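Local coordinates for protein glycogen synthase (Cyanobacterium sp. CLg1, PDB 6GNF) that belongs to the starch and bacterial glycogen synthases, two-domain proteins of the GT-B glycosyltransferase fold, and holds ADP and a glycan in its pockets, at residues Thr165-Asn170 and Gly189-Ala194; Leu176-Leu181 and Ala194-Leu199; Gln339-Leu344 and Asp413-His418. All blocks are in the same frame, centred on the assembly; numbering follows the deposited sequence.

Interaction 1: Thr165-Asn170 and Gly189-Ala194; sequences TIFVCN and GIFVNA
In the Rossmann-like N-terminal domain of this GT-B fold, within the beta-alpha-beta unit of strands 166-170 and 195-200, Phe167 meets Phe191 in a T-shaped (edge-to-face) stack. Strand 166-170 supplies the edge and the loop after helix 177-186 supplies the face. The ring centroids of Phe167 and Phe191 lie 5.4 Å apart, with their planes at 82°. Phe167 CZ, the leading corner, comes to 3.8 Å from Phe191 CZ, toward the rim of that ring rather than its middle. A chi1 of -70° sets Phe167 CG beside its backbone N and opposite its carbonyl carbon, which carries the ring toward the loop. Phenylalanine suits both places: each ring fills a buried, apolar position, where Leu177 and Pro147 also touch Phe167, and Leu181 and Leu148 touch Phe191. Thr165 lends its methyl group to the same cluster, CG2 resting over the centre of one face of Phe167, while its OG1 is hydrogen-bonded to Gly162 O.

Phe191 begins a type I turn that ends at Ala194 and is closed by the 3.0 Å bond from Ala194 N to Phe191 O. Small Ala194, placed next to Thr165 by this turn, packs closely there. Its CB borders the edge of Phe167, and its CA approaches Thr165 O at 3.2 Å in a bent CA-H...O contact, 123° at the hydrogen.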
ATOM      1  N   THR A 165      -2.379  14.305  21.349  1.00 52.12           N
ATOM      2  CA  THR A 165      -2.132  13.204  20.448  1.00 51.91           C
ATOM      3  C   THR A 165      -2.269  13.645  19.001  1.00 50.11           C
ATOM      4  O   THR A 165      -3.123  14.457  18.687  1.00 52.35           O
ATOM      5  CB  THR A 165      -3.127  12.071  20.749  1.00 52.45           C
ATOM      6  OG1 THR A 165      -2.829  11.556  22.053  1.00 53.67           O
ATOM      7  CG2 THR A 165      -3.033  10.957  19.708  1.00 51.99           C
ATOM      8  N   ILE A 166      -1.399  13.112  18.147  1.00 49.26           N
ATOM      9  CA  ILE A 166      -1.507  13.263  16.706  1.00 48.48           C
ATOM     10  C   ILE A 166      -2.076  11.963  16.149  1.00 47.00           C
ATOM     11  O   ILE A 166      -1.441  10.914  16.242  1.00 45.80           O
ATOM     12  CB  ILE A 166      -0.131  13.533  16.067  1.00 49.97           C
ATOM     13  CG1 ILE A 166       0.440  14.858  16.578  1.00 51.84           C
ATOM     14  CG2 ILE A 166      -0.231  13.577  14.545  1.00 51.29           C
ATOM     15  CD1 ILE A 166       1.893  15.073  16.231  1.00 53.88           C
ATOM     16  N   PHE A 167      -3.262  12.039  15.552  1.00 45.40           N
ATOM     17  CA  PHE A 167      -3.858  10.897  14.878  1.00 44.17           C
ATOM     18  C   PHE A 167      -3.394  10.858  13.421  1.00 44.74           C
ATOM     19  O   PHE A 167      -3.646  11.793  12.668  1.00 46.49           O
ATOM     20  CB  PHE A 167      -5.386  10.989  14.910  1.00 43.01           C
ATOM     21  CG  PHE A 167      -5.984  10.788  16.276  1.00 42.49           C
ATOM     22  CD1 PHE A 167      -6.224   9.511  16.764  1.00 42.51           C
ATOM     23  CD2 PHE A 167      -6.320  11.875  17.072  1.00 42.03           C
ATOM     24  CE1 PHE A 167      -6.774   9.323  18.018  1.00 43.48           C
ATOM     25  CE2 PHE A 167      -6.869  11.694  18.322  1.00 42.31           C
ATOM     26  CZ  PHE A 167      -7.102  10.415  18.794  1.00 43.59           C
ATOM     27  N   VAL A 168      -2.748   9.767  13.021  1.00 45.00           N
ATOM     28  CA  VAL A 168      -2.387   9.559  11.619  1.00 45.21           C
ATOM     29  C   VAL A 168      -3.398   8.609  10.980  1.00 45.55           C
ATOM     30  O   VAL A 168      -3.458   7.417  11.304  1.00 48.27           O
ATOM     31  CB  VAL A 168      -0.961   9.000  11.473  1.00 45.28           C
ATOM     32  CG1 VAL A 168      -0.592   8.850  10.005  1.00 46.14           C
ATOM     33  CG2 VAL A 168       0.043   9.921  12.151  1.00 45.31           C
ATOM     34  N   CYS A 169      -4.245   9.174  10.125  1.00 45.76           N
ATOM     35  CA  CYS A 169      -5.300   8.439   9.443  1.00 46.81           C
ATOM     36  C   CYS A 169      -4.791   7.949   8.097  1.00 46.58           C
ATOM     37  O   CYS A 169      -4.485   8.748   7.214  1.00 48.28           O
ATOM     38  CB  CYS A 169      -6.496   9.359   9.231  1.00 49.12           C
ATOM     39  SG  CYS A 169      -6.982  10.195  10.762  1.00 52.64           S
ATOM     40  N   ASN A 170      -4.718   6.632   7.951  1.00 44.35           N
ATOM     41  CA  ASN A 170      -4.198   6.027   6.742  1.00 45.43           C
ATOM     42  C   ASN A 170      -5.318   5.698   5.776  1.00 45.02           C
ATOM     43  O   ASN A 170      -6.221   4.942   6.098  1.00 45.95           O
ATOM     44  CB  ASN A 170      -3.399   4.775   7.097  1.00 44.14           C
ATOM     45  CG  ASN A 170      -2.124   5.112   7.826  1.00 46.00           C
ATOM     46  OD1 ASN A 170      -1.103   5.404   7.216  1.00 47.14           O
ATOM     47  ND2 ASN A 170      -2.178   5.098   9.155  1.00 48.53           N
ATOM     48  N   GLY A 189     -14.817  20.059  24.435  1.00 55.12           N
ATOM     49  CA  GLY A 189     -13.547  20.359  25.088  1.00 55.28           C
ATOM     50  C   GLY A 189     -12.612  19.191  25.357  1.00 54.95           C
ATOM     51  O   GLY A 189     -11.709  19.319  26.170  1.00 56.67           O
ATOM     52  N   ILE A 190     -12.781  18.080  24.646  1.00 54.42           N
ATOM     53  CA  ILE A 190     -11.851  16.950  24.737  1.00 52.50           C
ATOM     54  C   ILE A 190     -10.987  16.942  23.482  1.00 51.38           C
ATOM     55  O   ILE A 190     -11.454  17.269  22.400  1.00 54.01           O
ATOM     56  CB  ILE A 190     -12.602  15.614  24.852  1.00 51.12           C
ATOM     57  CG1 ILE A 190     -13.611  15.671  25.998  1.00 50.60           C
ATOM     58  CG2 ILE A 190     -11.638  14.463  25.103  1.00 49.31           C
ATOM     59  CD1 ILE A 190     -14.575  14.505  26.011  1.00 50.07           C
ATOM     60  N   PHE A 191      -9.727  16.541  23.619  1.00 50.13           N
ATOM     61  CA  PHE A 191      -8.781  16.525  22.499  1.00 48.18           C
ATOM     62  C   PHE A 191      -8.627  17.902  21.867  1.00 49.98           C
ATOM     63  O   PHE A 191      -8.393  18.012  20.662  1.00 47.93           O
ATOM     64  CB  PHE A 191      -9.214  15.536  21.395  1.00 44.78           C
ATOM     65  CG  PHE A 191      -8.954  14.087  21.712  1.00 43.30           C
ATOM     66  CD1 PHE A 191      -7.700  13.652  22.100  1.00 43.53           C
ATOM     67  CD2 PHE A 191      -9.964  13.146  21.564  1.00 42.48           C
ATOM     68  CE1 PHE A 191      -7.465  12.311  22.366  1.00 43.43           C
ATOM     69  CE2 PHE A 191      -9.731  11.806  21.825  1.00 40.24           C
ATOM     70  CZ  PHE A 191      -8.482  11.388  22.226  1.00 40.83           C
ATOM     71  N   VAL A 192      -8.762  18.951  22.664  1.00 52.68           N
ATOM     72  CA  VAL A 192      -8.794  20.300  22.109  1.00 55.62           C
ATOM     73  C   VAL A 192      -7.506  20.632  21.355  1.00 54.73           C
ATOM     74  O   VAL A 192      -7.537  21.425  20.425  1.00 56.65           O
ATOM     75  CB  VAL A 192      -9.100  21.358  23.198  1.00 60.71           C
ATOM     76  CG1 VAL A 192      -7.947  21.482  24.179  1.00 64.58           C
ATOM     77  CG2 VAL A 192      -9.403  22.709  22.565  1.00 62.24           C
ATOM     78  N   ASN A 193      -6.386  20.039  21.772  1.00 55.42           N
ATOM     79  CA  ASN A 193      -5.085  20.242  21.122  1.00 55.34           C
ATOM     80  C   ASN A 193      -4.609  19.072  20.271  1.00 54.01           C
ATOM     81  O   ASN A 193      -3.517  19.130  19.720  1.00 52.63           O
ATOM     82  CB  ASN A 193      -4.014  20.551  22.166  1.00 57.63           C
ATOM     83  CG  ASN A 193      -4.289  21.837  22.905  1.00 59.11           C
ATOM     84  OD1 ASN A 193      -4.407  21.853  24.124  1.00 61.19           O
ATOM     85  ND2 ASN A 193      -4.412  22.926  22.163  1.00 60.46           N
ATOM     86  N   ALA A 194      -5.425  18.033  20.135  1.00 51.11           N
ATOM     87  CA  ALA A 194      -5.077  16.920  19.274  1.00 50.74           C
ATOM     88  C   ALA A 194      -5.021  17.377  17.822  1.00 50.17           C
ATOM     89  O   ALA A 194      -5.707  18.316  17.437  1.00 52.39           O
ATOM     90  CB  ALA A 194      -6.081  15.796  19.430  1.00 48.97           C
TER

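Interaction 2: Leu176-Leu181 and Ala194-Leu199; sequences LLPLYL and AKTVML
Thr196 faces helix 177-186 from strand 195-200 and has more surface buried here than any other residue of the two segments; Leu181 and Pro178 follow. Its two branches have different neighbours. The methyl CG2 meets Leu181 tip to tip, with Leu181 CD2 only 3.4 Å from Thr196 CG2, closer than usual for two carbons and perhaps partly coordinate error. Leu181 CG stands anti to the backbone N (chi1 175°), which extends the branched end down from the helix to the strand. Leu177 reaches the same methyl, its CD2 passing Thr196 CG2 at 3.9 Å as the two side chains run by each other in opposite senses. The hydroxyl branch lies against Pro178 instead: Pro178 CB is 3.9 Å from Thr196 OG1, a packing contact of carbon on oxygen; OG1 has its hydrogen bond outside the two segments.

This is the helix-on-sheet layer of a right-handed beta-alpha-beta crossover, as in Rossmann-like domains. Helix 177-181 runs nearly antiparallel to strand 195-199, at 165°, with the two axes 9.3 Å apart at closest approach. A beta-branched threonine fits such a strand: it is short enough for the helix to come near, yet presents a methyl to the leucines. Pro178 suits the first turn of the helix, where its lack of an N-H costs no bond, and its ring gives a compact surface that Asn264 of helix 257-264 also touches. Beyond Thr196, Leu181 extends toward the loop residue just before the strand, CD2 lying 4.5 Å from Ala194 CB. Leu177 also packs on Cys169 of strand 166-170, the neighbouring strand of the sheet.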
ATOM      1  N   LEU A 176     -12.806   9.606   7.947  1.00 48.07           N
ATOM      2  CA  LEU A 176     -13.839  10.306   8.725  1.00 48.10           C
ATOM      3  C   LEU A 176     -13.395  10.638  10.158  1.00 47.11           C
ATOM      4  O   LEU A 176     -14.055  11.394  10.862  1.00 49.61           O
ATOM      5  CB  LEU A 176     -15.127   9.491   8.798  1.00 46.30           C
ATOM      6  CG  LEU A 176     -15.843   9.150   7.497  1.00 48.15           C
ATOM      7  CD1 LEU A 176     -17.013   8.233   7.820  1.00 48.65           C
ATOM      8  CD2 LEU A 176     -16.327  10.383   6.766  1.00 51.20           C
ATOM      9  N   LEU A 177     -12.279  10.085  10.604  1.00 46.56           N
ATOM     10  CA  LEU A 177     -11.815  10.325  11.975  1.00 47.13           C
ATOM     11  C   LEU A 177     -11.699  11.819  12.348  1.00 47.89           C
ATOM     12  O   LEU A 177     -12.041  12.209  13.465  1.00 48.14           O
ATOM     13  CB  LEU A 177     -10.491   9.597  12.230  1.00 46.26           C
ATOM     14  CG  LEU A 177      -9.906   9.726  13.639  1.00 46.46           C
ATOM     15  CD1 LEU A 177      -9.187   8.446  14.044  1.00 45.90           C
ATOM     16  CD2 LEU A 177      -8.965  10.923  13.742  1.00 46.28           C
ATOM     17  N   PRO A 178     -11.195  12.659  11.428  1.00 47.69           N
ATOM     18  CA  PRO A 178     -11.137  14.091  11.734  1.00 47.74           C
ATOM     19  C   PRO A 178     -12.508  14.726  11.960  1.00 48.49           C
ATOM     20  O   PRO A 178     -12.628  15.641  12.775  1.00 50.15           O
ATOM     21  CB  PRO A 178     -10.468  14.691  10.499  1.00 47.90           C
ATOM     22  CG  PRO A 178      -9.676  13.576   9.916  1.00 48.22           C
ATOM     23  CD  PRO A 178     -10.497  12.345  10.169  1.00 47.63           C
ATOM     24  N   LEU A 179     -13.532  14.220  11.283  1.00 47.84           N
ATOM     25  CA  LEU A 179     -14.883  14.735  11.467  1.00 47.25           C
ATOM     26  C   LEU A 179     -15.416  14.321  12.832  1.00 47.84           C
ATOM     27  O   LEU A 179     -15.995  15.142  13.549  1.00 49.92           O
ATOM     28  CB  LEU A 179     -15.830  14.262  10.360  1.00 47.65           C
ATOM     29  CG  LEU A 179     -15.661  14.950   9.001  1.00 48.14           C
ATOM     30  CD1 LEU A 179     -14.363  14.554   8.322  1.00 49.08           C
ATOM     31  CD2 LEU A 179     -16.832  14.634   8.088  1.00 49.42           C
ATOM     32  N   TYR A 180     -15.239  13.052  13.190  1.00 45.94           N
ATOM     33  CA  TYR A 180     -15.677  12.566  14.495  1.00 44.97           C
ATOM     34  C   TYR A 180     -14.909  13.239  15.635  1.00 46.15           C
ATOM     35  O   TYR A 180     -15.496  13.555  16.670  1.00 45.99           O
ATOM     36  CB  TYR A 180     -15.533  11.051  14.603  1.00 43.75           C
ATOM     37  CG  TYR A 180     -16.494  10.282  13.730  1.00 44.47           C
ATOM     38  CD1 TYR A 180     -17.864  10.451  13.858  1.00 46.81           C
ATOM     39  CD2 TYR A 180     -16.036   9.374  12.786  1.00 44.14           C
ATOM     40  CE1 TYR A 180     -18.755   9.744  13.062  1.00 48.37           C
ATOM     41  CE2 TYR A 180     -16.917   8.661  11.984  1.00 45.03           C
ATOM     42  CZ  TYR A 180     -18.273   8.850  12.120  1.00 47.62           C
ATOM     43  OH  TYR A 180     -19.149   8.143  11.324  1.00 46.79           O
ATOM     44  N   LEU A 181     -13.614  13.470  15.433  1.00 44.09           N
ATOM     45  CA  LEU A 181     -12.797  14.192  16.411  1.00 44.51           C
ATOM     46  C   LEU A 181     -13.421  15.541  16.745  1.00 44.44           C
ATOM     47  O   LEU A 181     -13.529  15.921  17.911  1.00 46.13           O
ATOM     48  CB  LEU A 181     -11.380  14.417  15.873  1.00 42.54           C
ATOM     49  CG  LEU A 181     -10.451  15.254  16.748  1.00 42.75           C
ATOM     50  CD1 LEU A 181     -10.272  14.611  18.115  1.00 42.94           C
ATOM     51  CD2 LEU A 181      -9.107  15.454  16.080  1.00 43.21           C
ATOM     52  N   ALA A 194      -5.425  18.033  20.135  1.00 51.11           N
ATOM     53  CA  ALA A 194      -5.077  16.920  19.274  1.00 50.74           C
ATOM     54  C   ALA A 194      -5.021  17.377  17.822  1.00 50.17           C
ATOM     55  O   ALA A 194      -5.707  18.316  17.437  1.00 52.39           O
ATOM     56  CB  ALA A 194      -6.081  15.796  19.430  1.00 48.97           C
ATOM     57  N   LYS A 195      -4.188  16.709  17.030  1.00 52.05           N
ATOM     58  CA  LYS A 195      -4.036  17.010  15.607  1.00 51.32           C
ATOM     59  C   LYS A 195      -4.329  15.772  14.769  1.00 49.26           C
ATOM     60  O   LYS A 195      -4.163  14.639  15.244  1.00 46.43           O
ATOM     61  CB  LYS A 195      -2.620  17.495  15.316  1.00 53.06           C
ATOM     62  CG  LYS A 195      -2.196  18.714  16.117  1.00 55.51           C
ATOM     63  CD  LYS A 195      -2.991  19.953  15.732  1.00 57.47           C
ATOM     64  CE  LYS A 195      -2.744  21.085  16.714  1.00 60.64           C
ATOM     65  NZ  LYS A 195      -3.337  22.353  16.223  1.00 63.16           N
ATOM     66  N   THR A 196      -4.770  15.984  13.532  1.00 47.69           N
ATOM     67  CA  THR A 196      -4.969  14.876  12.614  1.00 48.26           C
ATOM     68  C   THR A 196      -4.130  15.065  11.368  1.00 51.00           C
ATOM     69  O   THR A 196      -4.026  16.173  10.832  1.00 54.64           O
ATOM     70  CB  THR A 196      -6.436  14.724  12.186  1.00 46.30           C
ATOM     71  OG1 THR A 196      -6.867  15.923  11.553  1.00 46.23           O
ATOM     72  CG2 THR A 196      -7.308  14.468  13.379  1.00 46.54           C
ATOM     73  N   VAL A 197      -3.563  13.961  10.904  1.00 49.58           N
ATOM     74  CA  VAL A 197      -2.812  13.937   9.673  1.00 51.20           C
ATOM     75  C   VAL A 197      -3.440  12.884   8.773  1.00 50.46           C
ATOM     76  O   VAL A 197      -3.573  11.729   9.171  1.00 48.08           O
ATOM     77  CB  VAL A 197      -1.332  13.606   9.934  1.00 52.34           C
ATOM     78  CG1 VAL A 197      -0.589  13.350   8.630  1.00 53.20           C
ATOM     79  CG2 VAL A 197      -0.674  14.738  10.699  1.00 54.37           C
ATOM     80  N   MET A 198      -3.787  13.295   7.560  1.00 52.61           N
ATOM     81  CA  MET A 198      -4.326  12.401   6.561  1.00 53.40           C
ATOM     82  C   MET A 198      -3.126  11.869   5.777  1.00 52.84           C
ATOM     83  O   MET A 198      -2.429  12.631   5.117  1.00 56.54           O
ATOM     84  CB  MET A 198      -5.282  13.190   5.661  1.00 58.40           C
ATOM     85  CG  MET A 198      -6.292  12.372   4.892  1.00 63.42           C
ATOM     86  SD  MET A 198      -7.439  11.521   5.999  1.00 73.15           S
ATOM     87  CE  MET A 198      -7.175   9.857   5.370  1.00 72.05           C
ATOM     88  N   LEU A 199      -2.817  10.587   5.940  1.00 51.17           N
ATOM     89  CA  LEU A 199      -1.732   9.967   5.187  1.00 49.19           C
ATOM     90  C   LEU A 199      -2.315   9.155   4.057  1.00 48.16           C
ATOM     91  O   LEU A 199      -2.929   8.113   4.275  1.00 46.11           O
ATOM     92  CB  LEU A 199      -0.858   9.091   6.081  1.00 50.19           C
ATOM     93  CG  LEU A 199       0.349   8.420   5.406  1.00 50.61           C
ATOM     94  CD1 LEU A 199       1.187   9.427   4.628  1.00 51.92           C
ATOM     95  CD2 LEU A 199       1.217   7.706   6.428  1.00 49.91           C
TER

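Interaction 3: Gln339-Leu344 and Asp413-His418; sequences QKECGL and DSKLAH. With ADP (adenosine-5'-diphosphate), chain F.
Glu341 and Lys415 join two helices at the protein surface through a rather long salt bridge, Glu341 OE2 to Lys415 NZ at 3.5 Å. The side chains cross at about a right angle. Lys415 runs extended until its last torsion, where a bend (chi4 -76°) turns the ammonium group to the carboxylate. Long, flexible charged residues suit this solvent-facing position. Beneath them the contact is apolar: Leu416 CD1 lies 4.2 Å from Glu341 CG, on the aliphatic part of the glutamate, and 4.4 Å from Cys342 SG.

Leu416 and Cys342 lead down to the parallel sheet of the C-terminal Rossmann-like domain of the GT-B fold, Leu416 touching Leu385 and Val409, Cys342 touching Val383 and Lys407. Both helix ends are shaped by recognisable motifs. Helix 327-341 finishes in a Schellman motif, in which Gly343 takes the positive phi that glycine tolerates easily and Leu344 N bonds back to Gln339 O at 2.8 Å. Helix 414-423 starts from Asp413 as N-cap: its OD1 accepts a weak but nearly straight bond from Leu416 N (3.2 Å, 164°). Aspartate is apt here, since its short carboxylate can reach a backbone N-H of the first turn, here that of Leu416. Its OD2 forms a salt bridge with Arg411.

The same helix start borders the ADP pocket. Asp413 N gives a weak hydrogen bond to ADP N1 (3.3 Å, 162°), and one turn further in, the small methyl of Ala417 packs CB against ADP C2 at 4.0 Å.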
ATOM      1  N   GLN A 339      15.799 -20.155 -11.504  1.00 86.57           N
ATOM      2  CA  GLN A 339      15.624 -20.761 -12.817  1.00 90.31           C
ATOM      3  C   GLN A 339      15.088 -22.181 -12.707  1.00 94.21           C
ATOM      4  O   GLN A 339      14.115 -22.526 -13.383  1.00 96.91           O
ATOM      5  CB  GLN A 339      16.942 -20.741 -13.599  1.00 91.18           C
ATOM      6  CG  GLN A 339      17.307 -19.348 -14.083  1.00 89.68           C
ATOM      7  CD  GLN A 339      18.645 -19.282 -14.790  1.00 91.51           C
ATOM      8  OE1 GLN A 339      19.556 -20.052 -14.499  1.00 95.30           O
ATOM      9  NE2 GLN A 339      18.776 -18.340 -15.717  1.00 91.60           N
ATOM     10  N   LYS A 340      15.745 -23.005 -11.892  1.00 96.05           N
ATOM     11  CA  LYS A 340      15.296 -24.378 -11.678  1.00 97.43           C
ATOM     12  C   LYS A 340      13.908 -24.439 -11.046  1.00 94.74           C
ATOM     13  O   LYS A 340      13.076 -25.239 -11.455  1.00 97.78           O
ATOM     14  CB  LYS A 340      16.286 -25.155 -10.807  1.00100.10           C
ATOM     15  CG  LYS A 340      15.730 -26.485 -10.319  1.00101.74           C
ATOM     16  CD  LYS A 340      16.814 -27.499 -10.027  1.00104.95           C
ATOM     17  CE  LYS A 340      16.205 -28.870  -9.782  1.00107.56           C
ATOM     18  NZ  LYS A 340      15.282 -28.859  -8.613  1.00106.51           N
ATOM     19  N   GLU A 341      13.664 -23.609 -10.044  1.00 90.75           N
ATOM     20  CA  GLU A 341      12.363 -23.598  -9.374  1.00 90.69           C
ATOM     21  C   GLU A 341      11.218 -23.320 -10.356  1.00 90.14           C
ATOM     22  O   GLU A 341      10.118 -23.837 -10.190  1.00 89.64           O
ATOM     23  CB  GLU A 341      12.351 -22.556  -8.249  1.00 89.20           C
ATOM     24  CG  GLU A 341      11.184 -22.678  -7.279  1.00 89.35           C
ATOM     25  CD  GLU A 341      11.324 -23.812  -6.288  1.00 91.29           C
ATOM     26  OE1 GLU A 341      12.171 -24.710  -6.473  1.00 94.02           O
ATOM     27  OE2 GLU A 341      10.567 -23.795  -5.298  1.00 92.61           O
ATOM     28  N   CYS A 342      11.484 -22.506 -11.374  1.00 89.34           N
ATOM     29  CA  CYS A 342      10.451 -22.059 -12.305  1.00 88.34           C
ATOM     30  C   CYS A 342      10.389 -22.888 -13.585  1.00 90.78           C
ATOM     31  O   CYS A 342       9.595 -22.601 -14.473  1.00 93.84           O
ATOM     32  CB  CYS A 342      10.686 -20.585 -12.645  1.00 86.60           C
ATOM     33  SG  CYS A 342      10.496 -19.485 -11.217  1.00 83.34           S
ATOM     34  N   GLY A 343      11.219 -23.918 -13.682  1.00 91.62           N
ATOM     35  CA  GLY A 343      11.258 -24.768 -14.870  1.00 92.89           C
ATOM     36  C   GLY A 343      11.954 -24.133 -16.062  1.00 93.40           C
ATOM     37  O   GLY A 343      11.788 -24.590 -17.191  1.00 92.57           O
ATOM     38  N   LEU A 344      12.751 -23.097 -15.815  1.00 92.60           N
ATOM     39  CA  LEU A 344      13.458 -22.385 -16.879  1.00 93.32           C
ATOM     40  C   LEU A 344      14.840 -22.975 -17.092  1.00 95.43           C
ATOM     41  O   LEU A 344      15.414 -23.560 -16.174  1.00 96.20           O
ATOM     42  CB  LEU A 344      13.599 -20.904 -16.518  1.00 91.91           C
ATOM     43  CG  LEU A 344      12.297 -20.189 -16.153  1.00 90.22           C
ATOM     44  CD1 LEU A 344      12.582 -18.782 -15.648  1.00 87.97           C
ATOM     45  CD2 LEU A 344      11.355 -20.158 -17.349  1.00 91.44           C
ATOM     46  N   ASP A 413       2.867 -16.148  -2.385  1.00 87.76           N
ATOM     47  CA  ASP A 413       3.931 -17.072  -2.030  1.00 87.44           C
ATOM     48  C   ASP A 413       5.187 -16.293  -1.644  1.00 87.40           C
ATOM     49  O   ASP A 413       5.961 -15.872  -2.512  1.00 88.13           O
ATOM     50  CB  ASP A 413       4.200 -18.001  -3.217  1.00 89.74           C
ATOM     51  CG  ASP A 413       5.195 -19.106  -2.892  1.00 90.53           C
ATOM     52  OD1 ASP A 413       5.877 -19.029  -1.846  1.00 91.11           O
ATOM     53  OD2 ASP A 413       5.305 -20.065  -3.683  1.00 88.40           O
ATOM     54  N   SER A 414       5.393 -16.117  -0.339  1.00 84.61           N
ATOM     55  CA  SER A 414       6.537 -15.352   0.157  1.00 82.22           C
ATOM     56  C   SER A 414       7.865 -15.986  -0.232  1.00 85.10           C
ATOM     57  O   SER A 414       8.798 -15.294  -0.640  1.00 84.52           O
ATOM     58  CB  SER A 414       6.459 -15.172   1.663  1.00 80.06           C
ATOM     59  OG  SER A 414       5.533 -14.138   1.939  1.00 76.63           O
ATOM     60  N   LYS A 415       7.952 -17.303  -0.117  1.00 85.15           N
ATOM     61  CA  LYS A 415       9.169 -18.017  -0.478  1.00 88.53           C
ATOM     62  C   LYS A 415       9.598 -17.709  -1.917  1.00 88.15           C
ATOM     63  O   LYS A 415      10.769 -17.423  -2.171  1.00 90.23           O
ATOM     64  CB  LYS A 415       8.971 -19.524  -0.287  1.00 90.92           C
ATOM     65  CG  LYS A 415      10.191 -20.377  -0.596  1.00 94.33           C
ATOM     66  CD  LYS A 415      10.019 -21.772  -0.013  1.00 98.66           C
ATOM     67  CE  LYS A 415      11.134 -22.715  -0.431  1.00103.33           C
ATOM     68  NZ  LYS A 415      10.986 -23.175  -1.841  1.00105.98           N
ATOM     69  N   LEU A 416       8.653 -17.772  -2.854  1.00 83.29           N
ATOM     70  CA  LEU A 416       8.964 -17.518  -4.260  1.00 79.60           C
ATOM     71  C   LEU A 416       9.261 -16.034  -4.505  1.00 75.47           C
ATOM     72  O   LEU A 416      10.086 -15.692  -5.345  1.00 76.91           O
ATOM     73  CB  LEU A 416       7.831 -18.000  -5.166  1.00 79.86           C
ATOM     74  CG  LEU A 416       8.134 -18.022  -6.669  1.00 81.74           C
ATOM     75  CD1 LEU A 416       9.292 -18.955  -6.989  1.00 84.69           C
ATOM     76  CD2 LEU A 416       6.901 -18.428  -7.462  1.00 82.42           C
ATOM     77  N   ALA A 417       8.589 -15.155  -3.774  1.00 71.43           N
ATOM     78  CA  ALA A 417       8.897 -13.730  -3.842  1.00 71.03           C
ATOM     79  C   ALA A 417      10.362 -13.484  -3.479  1.00 72.98           C
ATOM     80  O   ALA A 417      11.063 -12.731  -4.163  1.00 74.10           O
ATOM     81  CB  ALA A 417       7.978 -12.932  -2.926  1.00 67.79           C
ATOM     82  N   HIS A 418      10.826 -14.156  -2.429  1.00 72.65           N
ATOM     83  CA  HIS A 418      12.207 -14.035  -1.988  1.00 71.00           C
ATOM     84  C   HIS A 418      13.158 -14.582  -3.051  1.00 72.66           C
ATOM     85  O   HIS A 418      14.161 -13.944  -3.390  1.00 72.63           O
ATOM     86  CB  HIS A 418      12.405 -14.739  -0.641  1.00 73.52           C
ATOM     87  CG  HIS A 418      11.969 -13.915   0.530  1.00 72.91           C
ATOM     88  ND1 HIS A 418      12.802 -13.010   1.150  1.00 72.89           N
ATOM     89  CD2 HIS A 418      10.782 -13.833   1.176  1.00 73.55           C
ATOM     90  CE1 HIS A 418      12.151 -12.412   2.131  1.00 73.11           C
ATOM     91  NE2 HIS A 418      10.923 -12.894   2.168  1.00 73.35           N
TER
HETATM   92  PB  ADP F 601       0.794  -2.355  -3.473  1.00 64.14           P
HETATM   93  O1B ADP F 601       0.327  -1.279  -4.420  1.00 64.43           O
HETATM   94  O2B ADP F 601       0.902  -1.891  -2.046  1.00 64.53           O
HETATM   95  O3B ADP F 601       0.104  -3.676  -3.676  1.00 60.91           O
HETATM   96  PA  ADP F 601       3.652  -2.300  -3.096  1.00 84.47           P
HETATM   97  O1A ADP F 601       3.576  -0.954  -2.388  1.00 69.12           O
HETATM   98  O2A ADP F 601       4.827  -2.640  -4.004  1.00 82.66           O
HETATM   99  O3A ADP F 601       2.314  -2.590  -3.964  1.00 74.64           O
HETATM  100  O5' ADP F 601       3.547  -3.469  -1.984  1.00 84.56           O
HETATM  101  C5' ADP F 601       3.117  -4.792  -2.324  1.00 81.96           C
HETATM  102  C4' ADP F 601       3.855  -5.769  -1.417  1.00 81.16           C
HETATM  103  O4' ADP F 601       3.290  -7.081  -1.463  1.00 75.86           O
HETATM  104  C3' ADP F 601       5.299  -5.908  -1.851  1.00 81.16           C
HETATM  105  O3' ADP F 601       6.111  -5.897  -0.672  1.00 85.18           O
HETATM  106  C2' ADP F 601       5.355  -7.230  -2.584  1.00 76.78           C
HETATM  107  O2' ADP F 601       6.623  -7.833  -2.347  1.00 80.62           O
HETATM  108  C1' ADP F 601       4.215  -8.036  -1.987  1.00 75.05           C
HETATM  109  N9  ADP F 601       3.461  -8.917  -2.921  1.00 73.68           N
HETATM  110  C8  ADP F 601       2.579  -8.528  -3.866  1.00 74.67           C
HETATM  111  N7  ADP F 601       2.046  -9.600  -4.515  1.00 71.25           N
HETATM  112  C5  ADP F 601       2.584 -10.705  -3.969  1.00 70.72           C
HETATM  113  C6  ADP F 601       2.472 -12.165  -4.167  1.00 69.42           C
HETATM  114  N6  ADP F 601       1.656 -12.682  -5.106  1.00 72.60           N
HETATM  115  N1  ADP F 601       3.216 -12.974  -3.383  1.00 70.28           N
HETATM  116  C2  ADP F 601       4.045 -12.495  -2.440  1.00 70.62           C
HETATM  117  N3  ADP F 601       4.191 -11.178  -2.208  1.00 72.08           N
HETATM  118  C4  ADP F 601       3.505 -10.250  -2.917  1.00 71.99           C

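From the N terminus, interaction 1 opens on strand 166-170, and the chain passes through helix 177-186, where interaction 2 opens, before 189-194 folds back to close interaction 1. Interaction 2 closes directly afterwards on strand 195-200. The two therefore cross, sharing Ala194: interaction 1 joins the returning loop to the first strand and interaction 2 joins the helix to the second, within one beta-alpha-beta unit whose strands are neighbours in the sheet. Interaction 3 follows in series: it closes a loop of 68 residues between helices 327-341 and 414-423 in the other Rossmann-like domain. Its centre is about 46 Å from that of interaction 1 and about 43 Å from that of interaction 2.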